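PDB 5XYH: CbsA from Xanthomonas oryzae pv. oryzae, which probably hydrolyses beta-1,4-glucosidic bonds of cellulose to release cellobiose, as a family 6 exoglucanase and cell-wall degrading enzyme of a rice pathogen. Local coordinates for residues S2-P7 with G138-N143; V9-Y14 with P85-L90; V126-L131 with D180-I185; F293-G298 with G352-Y357. All blocks are in the same frame, centred on the assembly; numbering follows the deposited sequence.

Contact 1 (S2-P7 with G138-N143); sequences SHVDNP and GLRIVN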
loop_
_atom_site.group_PDB
_atom_site.type_symbol
_atom_site.label_atom_id
_atom_site.label_comp_id
_atom_site.label_asym_id
_atom_site.label_seq_id
_atom_site.Cartn_x
_atom_site.Cartn_y
_atom_site.Cartn_z
ATOM N N SER A 2 25.523 1.847 10.993
ATOM C CA SER A 2 24.155 1.783 11.503
ATOM C C SER A 2 23.113 1.760 10.411
ATOM O O SER A 2 22.337 0.815 10.347
ATOM C CB SER A 2 23.843 2.938 12.455
ATOM O OG SER A 2 24.068 2.550 13.804
ATOM N N HIS A 3 23.065 2.792 9.566
ATOM C CA HIS A 3 22.038 2.891 8.531
ATOM C C HIS A 3 22.483 2.103 7.306
ATOM O O HIS A 3 23.346 2.560 6.550
ATOM C CB HIS A 3 21.774 4.347 8.168
ATOM C CG HIS A 3 20.515 4.553 7.379
ATOM N ND1 HIS A 3 19.287 4.746 7.975
ATOM C CD2 HIS A 3 20.294 4.579 6.042
ATOM C CE1 HIS A 3 18.366 4.893 7.039
ATOM N NE2 HIS A 3 18.949 4.788 5.859
ATOM N N VAL A 4 21.889 0.933 7.089
ATOM C CA VAL A 4 22.344 0.065 6.006
ATOM C C VAL A 4 21.599 0.400 4.719
ATOM O O VAL A 4 20.602 1.128 4.736
ATOM C CB VAL A 4 22.182 -1.424 6.367
ATOM C CG1 VAL A 4 23.067 -1.784 7.548
ATOM C CG2 VAL A 4 20.721 -1.756 6.661
ATOM N N ASP A 5 22.084 -0.123 3.593
ATOM C CA ASP A 5 21.488 0.213 2.299
ATOM C C ASP A 5 20.070 -0.325 2.179
ATOM O O ASP A 5 19.163 0.376 1.712
ATOM C CB ASP A 5 22.353 -0.327 1.163
ATOM C CG ASP A 5 23.655 0.430 1.019
ATOM O OD1 ASP A 5 23.675 1.633 1.370
ATOM O OD2 ASP A 5 24.652 -0.181 0.571
ATOM N N ASN A 6 19.866 -1.573 2.578
ATOM C CA ASN A 6 18.563 -2.228 2.495
ATOM C C ASN A 6 18.259 -2.835 3.856
ATOM O O ASN A 6 18.840 -3.886 4.195
ATOM C CB ASN A 6 18.548 -3.304 1.410
ATOM C CG ASN A 6 17.235 -4.064 1.358
ATOM O OD1 ASN A 6 16.301 -3.753 2.097
ATOM N ND2 ASN A 6 17.155 -5.056 0.489
ATOM N N PRO A 7 17.341 -2.247 4.637
ATOM C CA PRO A 7 17.119 -2.731 6.011
ATOM C C PRO A 7 16.516 -4.117 6.082
ATOM O O PRO A 7 16.485 -4.704 7.174
ATOM C CB PRO A 7 16.155 -1.695 6.599
ATOM C CG PRO A 7 15.367 -1.235 5.401
ATOM C CD PRO A 7 16.343 -1.239 4.241
ATOM N N GLY A 138 17.858 -0.854 18.693
ATOM C CA GLY A 138 18.144 -2.125 18.050
ATOM C C GLY A 138 17.130 -2.568 17.014
ATOM O O GLY A 138 17.344 -3.591 16.356
ATOM N N LEU A 139 16.041 -1.815 16.858
ATOM C CA LEU A 139 15.007 -2.064 15.861
ATOM C C LEU A 139 15.273 -1.228 14.614
ATOM O O LEU A 139 15.738 -0.089 14.707
ATOM C CB LEU A 139 13.629 -1.710 16.420
ATOM C CG LEU A 139 13.176 -2.333 17.753
ATOM C CD1 LEU A 139 11.876 -1.714 18.212
ATOM C CD2 LEU A 139 13.010 -3.836 17.636
ATOM N N ARG A 140 14.957 -1.791 13.452
ATOM C CA ARG A 140 14.940 -1.048 12.195
ATOM C C ARG A 140 13.491 -0.689 11.879
ATOM O O ARG A 140 12.657 -1.575 11.670
ATOM C CB ARG A 140 15.555 -1.871 11.068
ATOM C CG ARG A 140 17.041 -2.112 11.236
ATOM C CD ARG A 140 17.605 -2.874 10.048
ATOM N NE ARG A 140 19.023 -3.160 10.251
ATOM C CZ ARG A 140 19.723 -4.036 9.540
ATOM N NH1 ARG A 140 19.146 -4.742 8.576
ATOM N NH2 ARG A 140 21.007 -4.217 9.813
ATOM N N ILE A 141 13.187 0.602 11.876
ATOM C CA ILE A 141 11.837 1.080 11.618
ATOM C C ILE A 141 11.734 1.376 10.125
ATOM O O ILE A 141 12.538 2.136 9.585
ATOM C CB ILE A 141 11.519 2.326 12.460
ATOM C CG1 ILE A 141 11.915 2.107 13.928
ATOM C CG2 ILE A 141 10.038 2.683 12.360
ATOM C CD1 ILE A 141 11.180 0.934 14.571
ATOM N N VAL A 142 10.760 0.768 9.450
ATOM C CA VAL A 142 10.590 0.933 8.005
ATOM C C VAL A 142 9.240 1.590 7.778
ATOM O O VAL A 142 8.192 0.978 8.031
ATOM C CB VAL A 142 10.680 -0.395 7.239
ATOM C CG1 VAL A 142 10.437 -0.150 5.748
ATOM C CG2 VAL A 142 12.029 -1.074 7.465
ATOM N N ASN A 143 9.265 2.819 7.274
ATOM C CA ASN A 143 8.069 3.638 7.104
ATOM C C ASN A 143 7.568 3.611 5.661
ATOM O O ASN A 143 8.339 3.846 4.720
ATOM C CB ASN A 143 8.356 5.082 7.510
ATOM C CG ASN A 143 8.543 5.246 8.994
ATOM O OD1 ASN A 143 7.876 4.585 9.799
ATOM N ND2 ASN A 143 9.462 6.129 9.377
#
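R140 meets the N-terminal segment 2-7 with its guanidinium and with CD, and its polar bond is a single one. NH1 donates to the backbone oxygen of P7 at 3.0 Å, with an angle of 154° at the hydrogen. The oxygen lies at the edge of the guanidinium, practically in its plane, whereas NH1 stands well above the carbonyl plane of P7 and so does not meet a lone pair head-on. The side chain, extended from CG to NE, carries the charged group clear of the strand and past the proline.

Apolar contacts follow the same side chain. V4 lays CG2 over the centre of the guanidinium, 3.8 Å above its plane, while its CG1 comes within 3.9 Å of R140 NH2; the two side chains cross at about a right angle. P85 packs against the other face, so the flat group is sandwiched between two aliphatic residues. Nearer the backbone, P7 CB touches R140 CD at 3.9 Å. One step inward, and again at about a right angle, P7 CG rests on V142 CG2 at 3.9 Å, in surroundings completed by Y189, Y191 and F8.

R140 and V142 point to the same side of strand 140-145, the side toward P7, while I141 between them points away and meets helix 69-79. One face to the interior and one to the surrounding helices is as expected of a strand in the distorted beta/alpha barrel of family 6 glycoside hydrolases, here with the N-terminal segment tucked against the inward-facing side of the strand at its beginning.

Contact 2 (V9-Y14 with P85-L90); sequences VGASGY and PITVGL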
loop_
_atom_site.group_PDB
_atom_site.type_symbol
_atom_site.label_atom_id
_atom_site.label_comp_id
_atom_site.label_asym_id
_atom_site.label_seq_id
_atom_site.Cartn_x
_atom_site.Cartn_y
_atom_site.Cartn_z
ATOM N N VAL A 9 17.684 -6.798 4.503
ATOM C CA VAL A 9 18.668 -7.848 4.267
ATOM C C VAL A 9 19.059 -8.478 5.596
ATOM O O VAL A 9 19.482 -7.781 6.527
ATOM C CB VAL A 9 19.900 -7.296 3.544
ATOM C CG1 VAL A 9 20.993 -8.351 3.524
ATOM C CG2 VAL A 9 19.531 -6.846 2.139
ATOM N N GLY A 10 18.907 -9.798 5.689
ATOM C CA GLY A 10 19.266 -10.522 6.891
ATOM C C GLY A 10 18.363 -10.317 8.086
ATOM O O GLY A 10 18.680 -10.812 9.174
ATOM N N ALA A 11 17.235 -9.626 7.927
ATOM C CA ALA A 11 16.398 -9.247 9.056
ATOM C C ALA A 11 15.117 -10.069 9.106
ATOM O O ALA A 11 14.539 -10.420 8.070
ATOM C CB ALA A 11 16.034 -7.758 8.989
ATOM N N SER A 12 14.661 -10.354 10.324
ATOM C CA SER A 12 13.304 -10.835 10.499
ATOM C C SER A 12 12.357 -9.637 10.483
ATOM O O SER A 12 12.780 -8.482 10.349
ATOM C CB SER A 12 13.178 -11.649 11.788
ATOM O OG SER A 12 13.507 -10.880 12.936
ATOM N N GLY A 13 11.063 -9.908 10.617
ATOM C CA GLY A 13 10.068 -8.856 10.654
ATOM C C GLY A 13 9.143 -9.004 11.842
ATOM O O GLY A 13 8.886 -10.103 12.330
ATOM N N TYR A 14 8.628 -7.867 12.289
ATOM C CA TYR A 14 7.737 -7.821 13.444
ATOM C C TYR A 14 6.361 -8.369 13.077
ATOM O O TYR A 14 5.743 -7.925 12.105
ATOM C CB TYR A 14 7.655 -6.376 13.949
ATOM C CG TYR A 14 6.491 -6.076 14.869
ATOM C CD1 TYR A 14 6.357 -6.741 16.084
ATOM C CD2 TYR A 14 5.528 -5.128 14.525
ATOM C CE1 TYR A 14 5.293 -6.474 16.932
ATOM C CE2 TYR A 14 4.462 -4.855 15.372
ATOM C CZ TYR A 14 4.354 -5.532 16.576
ATOM O OH TYR A 14 3.301 -5.281 17.437
ATOM N N PRO A 85 19.051 -8.528 12.811
ATOM C CA PRO A 85 18.197 -7.343 12.725
ATOM C C PRO A 85 16.738 -7.746 12.568
ATOM O O PRO A 85 16.414 -8.882 12.211
ATOM C CB PRO A 85 18.721 -6.617 11.485
ATOM C CG PRO A 85 19.322 -7.687 10.646
ATOM C CD PRO A 85 19.915 -8.675 11.625
ATOM N N ILE A 86 15.852 -6.793 12.857
ATOM C CA ILE A 86 14.408 -6.967 12.711
ATOM C C ILE A 86 13.827 -5.659 12.176
ATOM O O ILE A 86 14.237 -4.573 12.602
ATOM C CB ILE A 86 13.761 -7.376 14.056
ATOM C CG1 ILE A 86 12.259 -7.643 13.906
ATOM C CG2 ILE A 86 14.025 -6.320 15.122
ATOM C CD1 ILE A 86 11.599 -8.192 15.165
ATOM N N THR A 87 12.908 -5.754 11.209
ATOM C CA THR A 87 12.236 -4.567 10.691
ATOM C C THR A 87 10.845 -4.447 11.308
ATOM O O THR A 87 10.146 -5.454 11.493
ATOM C CB THR A 87 12.152 -4.572 9.154
ATOM O OG1 THR A 87 11.418 -5.710 8.671
ATOM C CG2 THR A 87 13.535 -4.589 8.546
ATOM N N VAL A 88 10.467 -3.217 11.666
ATOM C CA VAL A 88 9.142 -2.900 12.197
ATOM C C VAL A 88 8.447 -2.017 11.170
ATOM O O VAL A 88 8.867 -0.877 10.931
ATOM C CB VAL A 88 9.217 -2.206 13.563
ATOM C CG1 VAL A 88 7.822 -1.929 14.093
ATOM C CG2 VAL A 88 9.981 -3.071 14.545
ATOM N N GLY A 89 7.393 -2.538 10.551
ATOM C CA GLY A 89 6.735 -1.831 9.467
ATOM C C GLY A 89 5.641 -0.905 9.961
ATOM O O GLY A 89 4.716 -1.336 10.658
ATOM N N LEU A 90 5.739 0.371 9.568
ATOM C CA LEU A 90 4.778 1.403 9.926
ATOM C C LEU A 90 4.301 2.104 8.665
ATOM O O LEU A 90 5.062 2.286 7.710
ATOM C CB LEU A 90 5.371 2.459 10.869
ATOM C CG LEU A 90 5.890 2.022 12.244
ATOM C CD1 LEU A 90 6.482 3.212 13.004
ATOM C CD2 LEU A 90 4.809 1.339 13.081
HETATM O O HOH W 1 12.237 -8.077 7.500
HETATM O O HOH W 2 15.648 -10.470 14.656
HETATM O O HOH W 3 6.568 -5.625 10.452
#
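P85, which gives up much of its surface to this contact, sits against A11 and the peptide before it. Its ring carbon CG lies 3.7 Å from A11 CB, and CD approaches G10 O. Having no N-H, the proline contributes to the pairing through its oxygen, which accepts from S12 N at 3.0 Å and also from a water held by S12 OG. The CA of A11 adds a close CA-H...O contact to the same oxygen.

I86 continues the pairing. Its CG1 branch, anti to the backbone N (chi1 -177°), extends beside the S12 hydroxyl, CG1 to OG being 3.6 Å. S12 O meanwhile receives T87 N at 2.9 Å. The chains run the same way, S12 opposite I86 and G13 opposite T87, which makes strand 12-13 a short parallel addition to strand 86-92 of the family 6 barrel sheet. G13 offers no side chain on the face where T87 projects its hydroxyl; that OG1 is 2.8 Å from a water which also makes a weak bond to S12 O.

Y14, the other heavily buried residue, closes the pairing with Y14 N to T87 O at 3.0 Å. Its ring, swung anti to the backbone N (chi1 163°), is brought alongside V88, Y14 CD2 to V88 CG1 being 4.0 Å, and the two side chains cross obliquely. Helix 69-79 takes the far end of the tyrosine, where OH is hydrogen-bonded to H72. Beyond the direct pairing, a water accepts from G89 N and donates to Y14 O.

Contact 3 (V126-L131 with D180-I185); sequences VIASTL and DKLHAI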
loop_
_atom_site.group_PDB
_atom_site.type_symbol
_atom_site.label_atom_id
_atom_site.label_comp_id
_atom_site.label_asym_id
_atom_site.label_seq_id
_atom_site.Cartn_x
_atom_site.Cartn_y
_atom_site.Cartn_z
ATOM N N VAL A 126 5.235 13.340 17.727
ATOM C CA VAL A 126 5.027 12.297 18.729
ATOM C C VAL A 126 5.580 10.967 18.237
ATOM O O VAL A 126 6.248 10.240 18.986
ATOM C CB VAL A 126 3.533 12.196 19.094
ATOM C CG1 VAL A 126 3.264 10.982 19.963
ATOM C CG2 VAL A 126 3.071 13.473 19.812
ATOM N N ILE A 127 5.335 10.633 16.963
ATOM C CA ILE A 127 5.916 9.420 16.382
ATOM C C ILE A 127 7.436 9.478 16.422
ATOM O O ILE A 127 8.103 8.515 16.825
ATOM C CB ILE A 127 5.414 9.216 14.943
ATOM C CG1 ILE A 127 3.900 8.978 14.954
ATOM C CG2 ILE A 127 6.151 8.049 14.284
ATOM C CD1 ILE A 127 3.279 9.047 13.615
ATOM N N ALA A 128 8.006 10.601 15.976
ATOM C CA ALA A 128 9.461 10.717 15.908
ATOM C C ALA A 128 10.105 10.613 17.290
ATOM O O ALA A 128 11.136 9.943 17.453
ATOM C CB ALA A 128 9.842 12.032 15.234
ATOM N N SER A 129 9.520 11.259 18.301
ATOM C CA SER A 129 10.124 11.172 19.630
ATOM C C SER A 129 9.966 9.778 20.215
ATOM O O SER A 129 10.861 9.296 20.916
ATOM C CB SER A 129 9.528 12.215 20.567
ATOM O OG SER A 129 8.155 11.962 20.783
ATOM N N THR A 130 8.861 9.100 19.910
ATOM C CA THR A 130 8.728 7.703 20.313
ATOM C C THR A 130 9.790 6.835 19.649
ATOM O O THR A 130 10.447 6.022 20.313
ATOM C CB THR A 130 7.323 7.204 19.982
ATOM O OG1 THR A 130 6.375 8.041 20.656
ATOM C CG2 THR A 130 7.148 5.753 20.428
ATOM N N LEU A 131 9.981 6.985 18.337
ATOM C CA LEU A 131 10.953 6.128 17.664
ATOM C C LEU A 131 12.383 6.439 18.097
ATOM O O LEU A 131 13.243 5.550 18.066
ATOM C CB LEU A 131 10.822 6.246 16.141
ATOM C CG LEU A 131 9.494 5.840 15.507
ATOM C CD1 LEU A 131 9.497 6.111 14.011
ATOM C CD2 LEU A 131 9.185 4.370 15.785
ATOM N N ASP A 180 11.920 14.855 7.134
ATOM C CA ASP A 180 12.949 15.491 7.963
ATOM C C ASP A 180 13.000 14.863 9.351
ATOM O O ASP A 180 14.072 14.476 9.835
ATOM C CB ASP A 180 12.691 16.997 8.075
ATOM C CG ASP A 180 13.297 17.790 6.932
ATOM O OD1 ASP A 180 14.191 17.253 6.242
ATOM O OD2 ASP A 180 12.885 18.957 6.725
ATOM N N LYS A 181 11.841 14.731 10.000
ATOM C CA LYS A 181 11.835 14.297 11.393
ATOM C C LYS A 181 12.106 12.806 11.518
ATOM O O LYS A 181 12.715 12.371 12.498
ATOM C CB LYS A 181 10.499 14.660 12.046
ATOM C CG LYS A 181 10.225 16.157 12.069
ATOM C CD LYS A 181 10.990 16.835 13.186
ATOM C CE LYS A 181 10.564 16.238 14.530
ATOM N NZ LYS A 181 10.992 17.047 15.709
ATOM N N LEU A 182 11.678 12.017 10.536
ATOM C CA LEU A 182 11.855 10.575 10.617
ATOM C C LEU A 182 13.239 10.157 10.132
ATOM O O LEU A 182 13.864 9.279 10.736
ATOM C CB LEU A 182 10.749 9.877 9.826
ATOM C CG LEU A 182 9.350 10.116 10.412
ATOM C CD1 LEU A 182 8.275 9.682 9.424
ATOM C CD2 LEU A 182 9.171 9.389 11.727
ATOM N N HIS A 183 13.748 10.791 9.068
ATOM C CA HIS A 183 15.097 10.467 8.615
ATOM C C HIS A 183 16.158 10.831 9.647
ATOM O O HIS A 183 17.237 10.235 9.643
ATOM C CB HIS A 183 15.420 11.167 7.288
ATOM C CG HIS A 183 16.814 10.900 6.797
ATOM N ND1 HIS A 183 17.252 9.640 6.449
ATOM C CD2 HIS A 183 17.880 11.724 6.634
ATOM C CE1 HIS A 183 18.520 9.699 6.077
ATOM N NE2 HIS A 183 18.924 10.953 6.178
ATOM N N ALA A 184 15.875 11.781 10.537
ATOM C CA ALA A 184 16.845 12.181 11.550
ATOM C C ALA A 184 17.180 11.051 12.520
ATOM O O ALA A 184 18.215 11.104 13.193
ATOM C CB ALA A 184 16.307 13.384 12.327
ATOM N N ILE A 185 16.327 10.041 12.625
ATOM C CA ILE A 185 16.566 8.898 13.502
ATOM C C ILE A 185 17.302 7.834 12.689
ATOM O O ILE A 185 16.761 7.370 11.659
ATOM C CB ILE A 185 15.244 8.368 14.067
ATOM C CG1 ILE A 185 14.431 9.551 14.593
ATOM C CG2 ILE A 185 15.486 7.360 15.177
ATOM C CD1 ILE A 185 12.985 9.238 14.876
#
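A128 is the tight point between helices 113-131 and 170-183: its methyl group points toward the second helix, where CB lies 4.0 Å from K181 O and equally far, 4.2 Å, from K181 CB and I185 CD1. The small side chain lets the backbones come near, the CA atoms of A128 and L182 being 5.8 Å apart. I185, just past the regular part of its helix, has its chain extended at chi2 (166°), which drives CD1 up to A128 O at 3.2 Å and against L131 CB at 3.9 Å. On the side toward strand 188-193, L182 presents a single methyl, CD2, to two partners: L131 CD1 at 4.0 Å and I127 CG2 slightly farther off. L131 and L182 both also rest on V188 of that strand.

The opposite margin is looser. K181 bends at chi2 and chi3 and carries its amine past A128 toward D125, with which it makes a long, weak ion pair. No hydrogen bond joins the two segments, so the association is probably hydrophobic, resting on methyl contacts, with charge confined to the rim.

Contact 4 (F293-G298 with G352-Y357); sequences FLIDTG and GHIHAY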
loop_
_atom_site.group_PDB
_atom_site.type_symbol
_atom_site.label_atom_id
_atom_site.label_comp_id
_atom_site.label_asym_id
_atom_site.label_seq_id
_atom_site.Cartn_x
_atom_site.Cartn_y
_atom_site.Cartn_z
ATOM N N PHE A 293 13.044 -0.452 -4.208
ATOM C CA PHE A 293 11.588 -0.424 -4.271
ATOM C C PHE A 293 10.995 -1.534 -3.417
ATOM O O PHE A 293 11.466 -2.678 -3.449
ATOM C CB PHE A 293 11.096 -0.551 -5.718
ATOM C CG PHE A 293 11.193 0.732 -6.501
ATOM C CD1 PHE A 293 12.427 1.220 -6.895
ATOM C CD2 PHE A 293 10.053 1.443 -6.844
ATOM C CE1 PHE A 293 12.532 2.414 -7.619
ATOM C CE2 PHE A 293 10.150 2.631 -7.566
ATOM C CZ PHE A 293 11.397 3.113 -7.956
ATOM N N LEU A 294 9.964 -1.187 -2.644
ATOM C CA LEU A 294 9.094 -2.174 -2.028
ATOM C C LEU A 294 7.861 -2.364 -2.910
ATOM O O LEU A 294 7.432 -1.441 -3.614
ATOM C CB LEU A 294 8.669 -1.746 -0.616
ATOM C CG LEU A 294 9.783 -1.281 0.324
ATOM C CD1 LEU A 294 9.249 -0.934 1.702
ATOM C CD2 LEU A 294 10.881 -2.356 0.417
ATOM N N ILE A 295 7.311 -3.578 -2.887
ATOM C CA ILE A 295 6.008 -3.863 -3.479
ATOM C C ILE A 295 5.141 -4.520 -2.414
ATOM O O ILE A 295 5.569 -5.473 -1.755
ATOM C CB ILE A 295 6.115 -4.751 -4.732
ATOM C CG1 ILE A 295 6.962 -4.031 -5.800
ATOM C CG2 ILE A 295 4.711 -5.083 -5.258
ATOM C CD1 ILE A 295 7.340 -4.886 -7.018
ATOM N N ASP A 296 3.940 -3.981 -2.218
ATOM C CA ASP A 296 2.964 -4.572 -1.304
ATOM C C ASP A 296 2.319 -5.767 -1.996
ATOM O O ASP A 296 1.570 -5.598 -2.963
ATOM C CB ASP A 296 1.912 -3.536 -0.919
ATOM C CG ASP A 296 0.940 -4.035 0.154
ATOM O OD1 ASP A 296 0.896 -5.263 0.445
ATOM O OD2 ASP A 296 0.223 -3.172 0.712
ATOM N N THR A 297 2.608 -6.976 -1.507
ATOM C CA THR A 297 2.100 -8.198 -2.114
ATOM C C THR A 297 1.086 -8.904 -1.224
ATOM O O THR A 297 0.853 -10.106 -1.384
ATOM C CB THR A 297 3.253 -9.147 -2.447
ATOM O OG1 THR A 297 3.959 -9.481 -1.239
ATOM C CG2 THR A 297 4.219 -8.485 -3.442
ATOM N N GLY A 298 0.476 -8.182 -0.284
ATOM C CA GLY A 298 -0.431 -8.823 0.646
ATOM C C GLY A 298 -1.711 -9.342 0.020
ATOM O O GLY A 298 -2.299 -10.305 0.523
ATOM N N GLY A 352 17.102 -7.747 -8.132
ATOM C CA GLY A 352 17.204 -6.438 -8.754
ATOM C C GLY A 352 17.116 -5.324 -7.734
ATOM O O GLY A 352 17.675 -5.409 -6.631
ATOM N N HIS A 353 16.376 -4.276 -8.088
ATOM C CA HIS A 353 16.225 -3.109 -7.237
ATOM C C HIS A 353 15.030 -3.225 -6.289
ATOM O O HIS A 353 14.626 -2.224 -5.705
ATOM C CB HIS A 353 16.116 -1.850 -8.102
ATOM C CG HIS A 353 17.123 -1.811 -9.209
ATOM N ND1 HIS A 353 18.472 -1.656 -8.973
ATOM C CD2 HIS A 353 16.988 -1.941 -10.551
ATOM C CE1 HIS A 353 19.128 -1.691 -10.122
ATOM N NE2 HIS A 353 18.249 -1.854 -11.096
ATOM N N ILE A 354 14.474 -4.422 -6.115
ATOM C CA ILE A 354 13.381 -4.641 -5.167
ATOM C C ILE A 354 13.993 -4.952 -3.811
ATOM O O ILE A 354 14.559 -6.031 -3.619
ATOM C CB ILE A 354 12.450 -5.774 -5.618
ATOM C CG1 ILE A 354 11.955 -5.525 -7.044
ATOM C CG2 ILE A 354 11.292 -5.948 -4.631
ATOM C CD1 ILE A 354 11.222 -4.207 -7.222
ATOM N N HIS A 355 13.871 -4.013 -2.862
ATOM C CA HIS A 355 14.421 -4.261 -1.535
ATOM C C HIS A 355 13.643 -5.361 -0.811
ATOM O O HIS A 355 14.235 -6.145 -0.058
ATOM C CB HIS A 355 14.436 -2.971 -0.702
ATOM C CG HIS A 355 15.632 -2.095 -0.953
ATOM N ND1 HIS A 355 15.880 -0.945 -0.231
ATOM C CD2 HIS A 355 16.648 -2.205 -1.841
ATOM C CE1 HIS A 355 17.001 -0.391 -0.658
ATOM N NE2 HIS A 355 17.481 -1.129 -1.641
ATOM N N ALA A 356 12.333 -5.445 -1.028
ATOM C CA ALA A 356 11.540 -6.437 -0.310
ATOM C C ALA A 356 10.134 -6.479 -0.887
ATOM O O ALA A 356 9.656 -5.485 -1.432
ATOM C CB ALA A 356 11.473 -6.121 1.194
ATOM N N TYR A 357 9.508 -7.653 -0.804
ATOM C CA TYR A 357 8.050 -7.750 -0.860
ATOM C C TYR A 357 7.539 -7.622 0.569
ATOM O O TYR A 357 8.076 -8.266 1.471
ATOM C CB TYR A 357 7.579 -9.075 -1.465
ATOM C CG TYR A 357 8.066 -9.360 -2.875
ATOM C CD1 TYR A 357 8.175 -8.353 -3.825
ATOM C CD2 TYR A 357 8.406 -10.649 -3.253
ATOM C CE1 TYR A 357 8.630 -8.621 -5.120
ATOM C CE2 TYR A 357 8.855 -10.932 -4.532
ATOM C CZ TYR A 357 8.963 -9.919 -5.460
ATOM O OH TYR A 357 9.409 -10.211 -6.723
#
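I354 CD1 marks the apolar centre, 3.9 Å from I295 CD1 and 4.0 Å from F293 CB. Its side chain folds back at chi2 (-58°), which brings CD1 over the neighbouring strand. These strands, 292-296 and 354-358, are adjacent parallel staves of the family 6 barrel, and the face bearing F293, I295 and I354 is turned to helix 271-284. On the other face, where F8 also packs, L294 CD2 lies against A356 CB at 3.9 Å and H355 CB at 3.8 Å. Toward the C-terminal ends, T297 CG2 rests obliquely beside the ring of Y357, touching CG and CD1.

Outward from these side chains the backbone pairing is interrupted by a beta bulge. F293 pairs with I354 but L294 with A356, so H355 is the extra residue of its strand. Before the bulge, F293 N donates to H353 O at 2.8 Å. At the bulge itself, H355 N reaches F293 O at the same distance but less straight, 133° at the hydrogen and above the carbonyl plane. After it, I295 N to A356 O is a weak bond of 3.4 Å.

Polar side chains finish the edge. H355 ND1 is hydrogen-bonded to the Y191 hydroxyl, and T297 OG1 to M344 O. D296 points away from strand 354-358 and divides its carboxylate: OD2 takes A235 N, while OD1 accepts G298 N at 3.0 Å in an Asx turn, the nitrogen arriving nearly along the C-O axis.

Contacts 1, 2 and 4 belong to one curved sheet, the barrel of the catalytic domain, while contact 3 joins two of the helices wrapped outside it. Contacts 1 and 2 are neighbours, with centres about 8 Å apart and strands 140-145 and 86-92 joined by backbone hydrogen bonds of R140 and V142 with V88. The centres of contacts 3 and 1 are about 13 Å apart, with L131 against I141; contacts 3 and 4 are farthest apart, about 24 Å between centres. Along the chain, contact 2 falls between the two segments of contact 1, contact 3 interleaves with contact 1, and contact 4 follows. N6 reaches H355, so the N-terminal segment spans from early strands to the last parallel one.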